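PDB 3FCP: L-Ala-D/L-Glu epimerase, a muconate lactonizing enzyme from Klebsiella pneumoniae subsp. pneumoniae MGH 78578, which belongs to the enolase superfamily, pairing an N-terminal capping domain with a C-terminal TIM-barrel-like domain that holds a magnesium ion. Local coordinates for residues A[13-19]-A[32-38]; A[48-52]-A[108-112]; A[306-311]-A[337-343]; A[311-315]-A[352-358]. All coordinates share one frame; numbering follows the deposited sequence.

Interaction 1 of 4, residues A[13-19]-A[32-38]; sequences WIVDVPT and CQSLVIV
Asp16 and Ser34 meet across a pair of antiparallel strands because each side chain turns its polar end back beside its own backbone N: the carboxylate carbon of Asp16 lies anti to its carbonyl carbon (chi1 -63°), and Ser34 OG does the same (chi1 -55°). Ser34 OG then donates to Asp16 OD1 over 2.6 Å, nearly in line with the C-O bond of the carboxylate, while the other oxygen, OD2, forms a salt bridge with Arg372. The pair is a worked example of how a non-hydrogen-bonded position in a sheet can still be bridged, here through its side chains. At the hydrogen-bonded positions on both sides of it, Val15 with Leu35 and Val17 with Gln33, the backbones are joined by two bonds each. Val15 N to Leu35 O is short and straight, 2.7 Å with 176° at the hydrogen, and Leu35 N returns the bond to Val15 O. A third such pair, Trp13 with Ile37, completes the ladder.

The face opposite the Asp16 carboxylate is largely apolar. Val15 CG2 lies 4.0 Å from Ile37 CG1, the two side chains crossing obliquely, and Val17 CG2 reaches Leu35 CD1 at 4.2 Å. The six-membered ring of Trp13 comes close to the partner strand at a slant, with CE3 3.5 Å from Ile37 O.

Helix 364-370 packs on Trp13 and Val15, whereas helix 65-80 covers Ile14 and Val36 on the Asp16 face. Strand 33-42 is the middle of the three-stranded antiparallel sheet, flanked by 7-17 and 47-53.

Interaction 2 of 4, residues A[48-52]-A[108-112]; sequences GIGEA and AIETA
Gly50 and Gly48 let strand 48-52 lie almost directly on helix 108-112, their axes only 5.8 Å apart and running in nearly opposite directions (154°). With no side chains, both glycines bring their alpha carbons up to helix carbonyl oxygens. Gly48 CA lies 3.3 Å from Ala112 O, and a C-H of Gly50 CA points almost straight at Ala108 O (3.5 Å, 175° at the hydrogen). In the reverse direction Ala112 CA approaches Ile49 O at 3.2 Å. Small groups fill the remainder: Ala52 CB meets Ala108 CB at 3.7 Å, and the methyl CG2 of Thr111 sits 3.5 Å from Ile49 O.

This methyl is brought to the strand by a chi1 of -62°, which sets CG2 anti to the backbone N of Thr111 and turns OG1 back along the helix. There OG1 bonds to Ser107 O and accepts from a water, which in turn receives Glu51 N at 2.9 Å. Farther out, Asp115 takes the N-H of Ile49, and the Glu51 carboxylate, on the far side of the strand, holds Thr53 OG1 and the backbone N-H groups of Gly306 and Gly309.

The example illustrates close helix-on-sheet packing built from glycine and alanine. With no direct conventional hydrogen bond between the segments, their cohesion probably rests on close apolar packing, CA-H...O contacts and one bridging water.

Interaction 3 of 4, residues A[306-311]-A[337-343]; sequences GTVGTV and DIVSVPL
Thr307 and Asp337 form the polar centre of this contact, an example of a helix N-terminus whose first N-H groups are bonded by an acidic side chain from a loop later in the chain. Gly306 occupies the N-cap position of helix 307-317; the carboxylate of Asp337 takes Thr307 N, while Glu51 of strand 47-53 takes the N-H groups of Gly306 and Gly309. Asp337 OD2 accepts twice from one residue: Thr307 N arrives on its syn lone pair at 2.7 Å, and Thr307 OG1 comes from above the carboxylate plane at 2.8 Å. The other oxygen, OD1, receives Ile338 N on its anti side at 2.6 Å, so that bonds to both oxygens fix the rotation of the group. A water donates to OD1 and accepts from Val308 N, extending the carboxylate's reach to a second helix N-H. The negative charge at this helix end is probably favoured by the helix dipole.

A second water ties Thr307 OG1 to Leu343 N. Around this polar core the loop closes with apolar groups. Val339 places CG2 against Thr307 CB and CG1 against Val308 CG2, while Ile338 crosses Val308 at about a right angle. Val308 also packs on Ile49, linking the helix to the N-terminal domain.

Leu343 lies along the start of the helix and meets three residues: its branch carbon CG touches Thr307 CG2, CD1 reaches Thr310 CG2, and CD2 lies 3.9 Å from Val311 CG2.

Interaction 4 of 4, residues A[311-315]-A[352-358]; sequences VASLH and LPQTPGL
His315 meets Leu352 with a ring face and Leu358 O with a ring edge. Leu352 CD1 sits over the centre of the imidazole, 3.8 Å from the centroid and 7° off the ring normal, a well-centred CH-pi contact. In the plane of the ring, NE2 donates to Leu358 O over 2.8 Å, and the bond is nearly straight at the hydrogen (167°). The carbonyl is approached less regularly, from above its plane and well off its axis, so the ring's orientation fits the bond better than the acceptor's does. Such a donor role requires the proton on NE2. The methyl reaches the ring because Leu352 extends its CG anti to the backbone N (chi1 179°), which also lays CD1 against Leu314 CB at 3.7 Å.

One turn earlier, Val311 divides its two methyls: CG2 lies against Pro353 CD at 3.7 Å, and CG1 faces Leu358 CB. Leu358 sends CD2 to Ala312, 3.6 Å from its CA, so this leucine presents its backbone oxygen to the histidine and its side chain to the helix. Asp115 of helix 103-121 accepts the Leu358 N-H, and Val125 and Ser126 touch His315.

The principle illustrated is that of a helix side chain holding an irregular loop through its main chain: here helix 307-317, which follows the last parallel strand of the TIM-barrel-like domain, grips the segment that leads back toward the N-terminal domain.

In the fold
Helix 307-317 is the common element of interactions 3 and 4, which share Val311 and have centres about 10 Å apart. Interactions 1 and 2 are joined within one sheet, where Val36 O pairs with Ala52 N. Glu51 is one point where the two family domains meet: its OE2 lies 2.7 Å from Gly306 N and its OE1 2.7 Å from Gly309 N, connecting interaction 2 to interaction 3. Val15 CG1 packs 3.7 Å from Ile338 CG2 between interactions 1 and 3, and Ile49 O lies 3.3 Å from Leu358 CD1 between interactions 2 and 4. Interactions 1 and 4 do not touch. The magnesium ion, bound at Asn201, Asp250 and Glu251, lies about 13 Å from the Gln33 side chain.

Interaction 1 of 4, residues A[13-19]-A[32-38]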
# COMPACT_ATOMS: atom_id res chain seq x y z
N TRP A 13 -0.88 1.78 50.53
CA TRP A 13 0.30 2.32 51.17
C TRP A 13 1.46 2.32 50.19
O TRP A 13 1.54 1.45 49.32
CB TRP A 13 0.74 1.43 52.34
CG TRP A 13 -0.32 1.11 53.35
CD1 TRP A 13 -0.56 1.77 54.52
CD2 TRP A 13 -1.23 0.01 53.31
NE1 TRP A 13 -1.55 1.13 55.22
CE2 TRP A 13 -1.98 0.05 54.50
CE3 TRP A 13 -1.47 -1.01 52.38
CZ2 TRP A 13 -2.97 -0.90 54.79
CZ3 TRP A 13 -2.46 -1.96 52.67
CH2 TRP A 13 -3.20 -1.89 53.87
N ILE A 14 2.34 3.30 50.32
CA ILE A 14 3.52 3.34 49.49
C ILE A 14 4.54 2.69 50.41
O ILE A 14 4.76 3.15 51.53
CB ILE A 14 3.99 4.78 49.16
CG1 ILE A 14 2.97 5.46 48.25
CG2 ILE A 14 5.36 4.72 48.50
CD1 ILE A 14 3.36 6.88 47.83
N VAL A 15 5.13 1.60 49.95
CA VAL A 15 6.09 0.86 50.75
C VAL A 15 7.47 0.91 50.12
O VAL A 15 7.62 0.61 48.94
CB VAL A 15 5.65 -0.61 50.88
CG1 VAL A 15 6.60 -1.35 51.79
CG2 VAL A 15 4.24 -0.68 51.43
N ASP A 16 8.46 1.29 50.91
CA ASP A 16 9.84 1.35 50.43
C ASP A 16 10.60 0.19 51.05
O ASP A 16 10.88 0.18 52.25
CB ASP A 16 10.49 2.68 50.82
CG ASP A 16 9.81 3.87 50.18
OD1 ASP A 16 9.51 3.80 48.97
OD2 ASP A 16 9.57 4.88 50.88
N VAL A 17 10.90 -0.80 50.22
CA VAL A 17 11.61 -1.99 50.65
C VAL A 17 13.04 -1.95 50.14
O VAL A 17 13.29 -1.52 49.01
CB VAL A 17 10.92 -3.27 50.14
CG1 VAL A 17 9.55 -3.40 50.78
CG2 VAL A 17 10.78 -3.23 48.63
N PRO A 18 13.99 -2.41 50.96
CA PRO A 18 15.41 -2.43 50.59
C PRO A 18 15.75 -3.47 49.53
O PRO A 18 15.19 -4.58 49.52
CB PRO A 18 16.10 -2.71 51.92
CG PRO A 18 15.13 -3.63 52.59
CD PRO A 18 13.80 -2.94 52.32
N THR A 19 16.66 -3.11 48.64
CA THR A 19 17.11 -3.99 47.57
C THR A 19 18.46 -4.59 47.95
O THR A 19 19.14 -4.09 48.85
CB THR A 19 17.28 -3.22 46.27
OG1 THR A 19 18.31 -2.23 46.44
CG2 THR A 19 15.98 -2.53 45.88
N CYS A 32 16.37 1.33 47.55
CA CYS A 32 15.01 0.91 47.85
C CYS A 32 14.13 0.83 46.61
O CYS A 32 14.35 1.55 45.63
CB CYS A 32 14.35 1.88 48.84
SG CYS A 32 15.12 2.03 50.47
N GLN A 33 13.15 -0.06 46.65
CA GLN A 33 12.19 -0.22 45.56
C GLN A 33 10.86 0.20 46.20
O GLN A 33 10.51 -0.28 47.28
CB GLN A 33 12.14 -1.67 45.08
CG GLN A 33 10.94 -2.01 44.19
CD GLN A 33 10.88 -1.20 42.90
OE1 GLN A 33 10.83 0.04 42.93
NE2 GLN A 33 10.87 -1.89 41.77
N SER A 34 10.14 1.11 45.55
CA SER A 34 8.87 1.59 46.09
C SER A 34 7.67 0.86 45.51
O SER A 34 7.41 0.93 44.31
CB SER A 34 8.74 3.09 45.85
OG SER A 34 9.85 3.78 46.38
N LEU A 35 6.93 0.18 46.38
CA LEU A 35 5.75 -0.56 45.95
C LEU A 35 4.48 0.12 46.44
O LEU A 35 4.44 0.66 47.55
CB LEU A 35 5.76 -1.98 46.53
CG LEU A 35 7.08 -2.76 46.59
CD1 LEU A 35 6.86 -4.06 47.35
CD2 LEU A 35 7.60 -3.03 45.19
N VAL A 36 3.43 0.12 45.62
CA VAL A 36 2.16 0.66 46.07
C VAL A 36 1.30 -0.58 46.31
O VAL A 36 0.94 -1.30 45.37
CB VAL A 36 1.48 1.57 45.04
CG1 VAL A 36 0.14 2.05 45.59
CG2 VAL A 36 2.36 2.77 44.73
N ILE A 37 1.01 -0.85 47.58
CA ILE A 37 0.25 -2.00 47.98
C ILE A 37 -1.18 -1.61 48.31
O ILE A 37 -1.44 -0.55 48.89
CB ILE A 37 0.89 -2.67 49.23
CG1 ILE A 37 2.31 -3.15 48.88
CG2 ILE A 37 0.04 -3.83 49.73
CD1 ILE A 37 2.37 -4.20 47.80
N VAL A 38 -2.12 -2.46 47.93
CA VAL A 38 -3.52 -2.20 48.19
C VAL A 38 -4.18 -3.38 48.90
O VAL A 38 -3.83 -4.53 48.67
CB VAL A 38 -4.29 -1.91 46.87
CG1 VAL A 38 -4.03 -3.03 45.87
CG2 VAL A 38 -5.78 -1.80 47.13

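Interaction 2 of 4, residues A[48-52]-A[108-112]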
# COMPACT_ATOMS: atom_id res chain seq x y z
N GLY A 48 -8.66 -8.70 49.72
CA GLY A 48 -7.83 -9.06 48.58
C GLY A 48 -6.70 -8.05 48.52
O GLY A 48 -6.89 -6.89 48.89
N ILE A 49 -5.51 -8.48 48.10
CA ILE A 49 -4.40 -7.54 48.03
C ILE A 49 -3.86 -7.43 46.61
O ILE A 49 -4.04 -8.32 45.78
CB ILE A 49 -3.24 -7.92 48.98
CG1 ILE A 49 -2.75 -9.34 48.69
CG2 ILE A 49 -3.69 -7.77 50.44
CD1 ILE A 49 -1.53 -9.75 49.51
N GLY A 50 -3.20 -6.31 46.34
CA GLY A 50 -2.65 -6.09 45.02
C GLY A 50 -1.43 -5.20 45.09
O GLY A 50 -1.15 -4.59 46.13
N GLU A 51 -0.71 -5.10 43.98
CA GLU A 51 0.50 -4.29 43.93
C GLU A 51 0.70 -3.56 42.60
O GLU A 51 0.50 -4.14 41.54
CB GLU A 51 1.73 -5.18 44.16
CG GLU A 51 3.05 -4.43 44.11
CD GLU A 51 4.26 -5.34 44.22
OE1 GLU A 51 4.12 -6.49 44.69
OE2 GLU A 51 5.37 -4.90 43.85
N ALA A 52 1.09 -2.30 42.69
CA ALA A 52 1.38 -1.50 41.50
C ALA A 52 2.76 -0.93 41.77
O ALA A 52 2.95 -0.13 42.70
CB ALA A 52 0.36 -0.39 41.33
N ALA A 108 -3.37 -2.86 40.28
CA ALA A 108 -3.32 -3.19 41.70
C ALA A 108 -4.73 -3.54 42.18
O ALA A 108 -4.92 -4.51 42.92
CB ALA A 108 -2.77 -2.00 42.50
N ILE A 109 -5.71 -2.75 41.76
CA ILE A 109 -7.10 -2.99 42.14
C ILE A 109 -7.65 -4.29 41.54
O ILE A 109 -8.32 -5.07 42.24
CB ILE A 109 -8.01 -1.82 41.67
CG1 ILE A 109 -7.61 -0.53 42.40
CG2 ILE A 109 -9.48 -2.17 41.93
CD1 ILE A 109 -7.74 -0.60 43.91
N GLU A 110 -7.39 -4.53 40.26
CA GLU A 110 -7.88 -5.74 39.61
C GLU A 110 -7.28 -6.96 40.29
O GLU A 110 -7.94 -7.98 40.47
CB GLU A 110 -7.52 -5.74 38.12
CG GLU A 110 -8.18 -6.87 37.35
CD GLU A 110 -7.86 -6.84 35.86
OE1 GLU A 110 -6.88 -7.50 35.44
OE2 GLU A 110 -8.58 -6.15 35.12
N THR A 111 -6.01 -6.85 40.67
CA THR A 111 -5.32 -7.95 41.33
C THR A 111 -6.00 -8.26 42.66
O THR A 111 -6.28 -9.42 42.97
CB THR A 111 -3.84 -7.59 41.61
OG1 THR A 111 -3.16 -7.37 40.37
CG2 THR A 111 -3.15 -8.73 42.38
N ALA A 112 -6.28 -7.22 43.43
CA ALA A 112 -6.92 -7.39 44.73
C ALA A 112 -8.31 -7.98 44.58
O ALA A 112 -8.72 -8.86 45.36
CB ALA A 112 -6.99 -6.04 45.46
O HOH W 1 -0.53 -6.78 41.59

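Interaction 3 of 4, residues A[306-311]-A[337-343]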
# COMPACT_ATOMS: atom_id res chain seq x y z
N GLY A 306 7.31 -6.74 43.67
CA GLY A 306 7.70 -7.57 44.79
C GLY A 306 6.91 -8.87 44.63
O GLY A 306 6.43 -9.16 43.53
N THR A 307 6.75 -9.62 45.70
CA THR A 307 6.03 -10.89 45.64
C THR A 307 4.55 -10.80 45.23
O THR A 307 4.07 -11.65 44.48
CB THR A 307 6.12 -11.65 46.99
OG1 THR A 307 7.50 -11.94 47.26
CG2 THR A 307 5.34 -12.95 46.93
N VAL A 308 3.82 -9.80 45.72
CA VAL A 308 2.40 -9.68 45.38
C VAL A 308 2.18 -9.47 43.88
O VAL A 308 1.48 -10.26 43.23
CB VAL A 308 1.73 -8.53 46.16
CG1 VAL A 308 0.28 -8.38 45.70
CG2 VAL A 308 1.77 -8.83 47.67
N GLY A 309 2.78 -8.42 43.33
CA GLY A 309 2.64 -8.12 41.91
C GLY A 309 3.22 -9.20 41.02
O GLY A 309 2.73 -9.46 39.92
N THR A 310 4.29 -9.83 41.49
CA THR A 310 4.93 -10.89 40.74
C THR A 310 4.04 -12.12 40.64
O THR A 310 3.84 -12.65 39.55
CB THR A 310 6.29 -11.27 41.35
OG1 THR A 310 7.21 -10.18 41.16
CG2 THR A 310 6.86 -12.53 40.71
N VAL A 311 3.48 -12.56 41.76
CA VAL A 311 2.62 -13.75 41.71
C VAL A 311 1.34 -13.44 40.93
O VAL A 311 0.81 -14.30 40.22
CB VAL A 311 2.27 -14.30 43.14
CG1 VAL A 311 1.24 -13.41 43.82
CG2 VAL A 311 1.75 -15.73 43.02
N ASP A 337 10.42 -8.21 51.91
CA ASP A 337 9.17 -7.91 51.21
C ASP A 337 8.08 -7.73 52.26
O ASP A 337 8.35 -7.83 53.46
CB ASP A 337 8.80 -9.08 50.28
CG ASP A 337 7.95 -8.64 49.09
OD1 ASP A 337 7.13 -7.69 49.22
OD2 ASP A 337 8.09 -9.26 48.01
N ILE A 338 6.85 -7.46 51.83
CA ILE A 338 5.75 -7.27 52.77
C ILE A 338 4.80 -8.47 52.87
O ILE A 338 3.69 -8.33 53.37
CB ILE A 338 4.95 -5.98 52.45
CG1 ILE A 338 4.67 -5.86 50.95
CG2 ILE A 338 5.71 -4.75 52.94
CD1 ILE A 338 3.65 -6.85 50.42
N VAL A 339 5.24 -9.64 52.40
CA VAL A 339 4.42 -10.85 52.48
C VAL A 339 4.93 -11.74 53.61
O VAL A 339 6.09 -11.64 54.02
CB VAL A 339 4.43 -11.67 51.15
CG1 VAL A 339 3.79 -10.87 50.03
CG2 VAL A 339 5.86 -12.08 50.78
N SER A 340 4.07 -12.61 54.12
CA SER A 340 4.47 -13.50 55.20
C SER A 340 5.38 -14.61 54.68
O SER A 340 6.36 -14.97 55.33
CB SER A 340 3.23 -14.10 55.87
OG SER A 340 2.47 -14.86 54.95
N VAL A 341 5.06 -15.13 53.49
CA VAL A 341 5.84 -16.21 52.88
C VAL A 341 6.15 -15.92 51.40
O VAL A 341 5.24 -15.74 50.59
CB VAL A 341 5.10 -17.55 52.98
CG1 VAL A 341 5.92 -18.66 52.33
CG2 VAL A 341 4.82 -17.88 54.44
N PRO A 342 7.44 -15.86 51.04
CA PRO A 342 7.84 -15.59 49.66
C PRO A 342 7.64 -16.79 48.73
O PRO A 342 7.40 -17.91 49.19
CB PRO A 342 9.31 -15.23 49.80
CG PRO A 342 9.75 -16.15 50.91
CD PRO A 342 8.62 -16.02 51.91
N LEU A 343 7.74 -16.54 47.43
CA LEU A 343 7.59 -17.59 46.43
C LEU A 343 8.87 -18.43 46.43
O LEU A 343 9.93 -17.95 46.83
CB LEU A 343 7.41 -16.97 45.04
CG LEU A 343 6.19 -16.08 44.81
CD1 LEU A 343 6.33 -15.36 43.48
CD2 LEU A 343 4.94 -16.92 44.85
O HOH W 2 8.60 -14.17 46.51
O HOH W 3 4.94 -7.57 47.31

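Interaction 4 of 4, residues A[311-315]-A[352-358]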
# COMPACT_ATOMS: atom_id res chain seq x y z
N VAL A 311 3.48 -12.56 41.76
CA VAL A 311 2.62 -13.75 41.71
C VAL A 311 1.34 -13.44 40.93
O VAL A 311 0.81 -14.30 40.22
CB VAL A 311 2.27 -14.30 43.14
CG1 VAL A 311 1.24 -13.41 43.82
CG2 VAL A 311 1.75 -15.73 43.02
N ALA A 312 0.85 -12.21 41.05
CA ALA A 312 -0.35 -11.80 40.33
C ALA A 312 -0.08 -12.01 38.84
O ALA A 312 -0.91 -12.55 38.11
CB ALA A 312 -0.66 -10.34 40.61
N SER A 313 1.10 -11.58 38.39
CA SER A 313 1.49 -11.74 36.99
C SER A 313 1.62 -13.21 36.63
O SER A 313 1.15 -13.64 35.58
CB SER A 313 2.84 -11.06 36.72
OG SER A 313 2.81 -9.71 37.12
N LEU A 314 2.26 -13.99 37.50
CA LEU A 314 2.44 -15.42 37.24
C LEU A 314 1.11 -16.17 37.07
O LEU A 314 1.02 -17.08 36.26
CB LEU A 314 3.25 -16.10 38.35
CG LEU A 314 4.79 -16.12 38.42
CD1 LEU A 314 5.41 -16.38 37.05
CD2 LEU A 314 5.29 -14.83 38.97
N HIS A 315 0.09 -15.81 37.84
CA HIS A 315 -1.20 -16.49 37.69
C HIS A 315 -1.73 -16.32 36.27
O HIS A 315 -2.29 -17.25 35.69
CB HIS A 315 -2.21 -15.96 38.71
CG HIS A 315 -2.10 -16.60 40.06
ND1 HIS A 315 -2.48 -17.91 40.30
CD2 HIS A 315 -1.62 -16.13 41.23
CE1 HIS A 315 -2.25 -18.21 41.56
NE2 HIS A 315 -1.72 -17.15 42.15
N LEU A 352 4.21 -21.78 41.12
CA LEU A 352 2.98 -21.01 41.21
C LEU A 352 2.07 -21.57 42.30
O LEU A 352 1.67 -22.73 42.26
CB LEU A 352 2.22 -21.05 39.88
CG LEU A 352 0.90 -20.28 39.90
CD1 LEU A 352 1.18 -18.78 39.95
CD2 LEU A 352 0.09 -20.63 38.67
N PRO A 353 1.72 -20.75 43.31
CA PRO A 353 0.85 -21.24 44.37
C PRO A 353 -0.50 -21.65 43.78
O PRO A 353 -0.94 -21.07 42.78
CB PRO A 353 0.71 -20.04 45.30
CG PRO A 353 1.96 -19.24 45.05
CD PRO A 353 2.12 -19.35 43.55
N GLN A 354 -1.15 -22.65 44.36
CA GLN A 354 -2.45 -23.07 43.87
C GLN A 354 -3.49 -23.08 44.98
O GLN A 354 -4.49 -23.80 44.91
CB GLN A 354 -2.37 -24.44 43.20
CG GLN A 354 -1.67 -24.44 41.83
CD GLN A 354 -2.41 -23.64 40.77
OE1 GLN A 354 -2.29 -22.41 40.70
NE2 GLN A 354 -3.18 -24.33 39.94
N THR A 355 -3.24 -22.30 46.03
CA THR A 355 -4.17 -22.19 47.14
C THR A 355 -5.17 -21.09 46.73
O THR A 355 -5.00 -20.48 45.67
CB THR A 355 -3.43 -21.81 48.43
OG1 THR A 355 -2.69 -20.60 48.23
CG2 THR A 355 -2.48 -22.93 48.84
N PRO A 356 -6.20 -20.82 47.56
CA PRO A 356 -7.17 -19.78 47.18
C PRO A 356 -6.59 -18.38 46.99
O PRO A 356 -5.78 -17.92 47.78
CB PRO A 356 -8.19 -19.84 48.31
CG PRO A 356 -8.14 -21.30 48.73
CD PRO A 356 -6.65 -21.54 48.76
N GLY A 357 -7.03 -17.70 45.93
CA GLY A 357 -6.55 -16.36 45.65
C GLY A 357 -5.16 -16.34 45.04
O GLY A 357 -4.79 -17.24 44.29
N LEU A 358 -4.40 -15.30 45.37
CA LEU A 358 -3.04 -15.16 44.85
C LEU A 358 -2.12 -16.22 45.46
O LEU A 358 -1.15 -16.64 44.84
CB LEU A 358 -2.49 -13.78 45.18
CG LEU A 358 -3.13 -12.59 44.47
CD1 LEU A 358 -2.74 -11.30 45.17
CD2 LEU A 358 -2.69 -12.57 43.01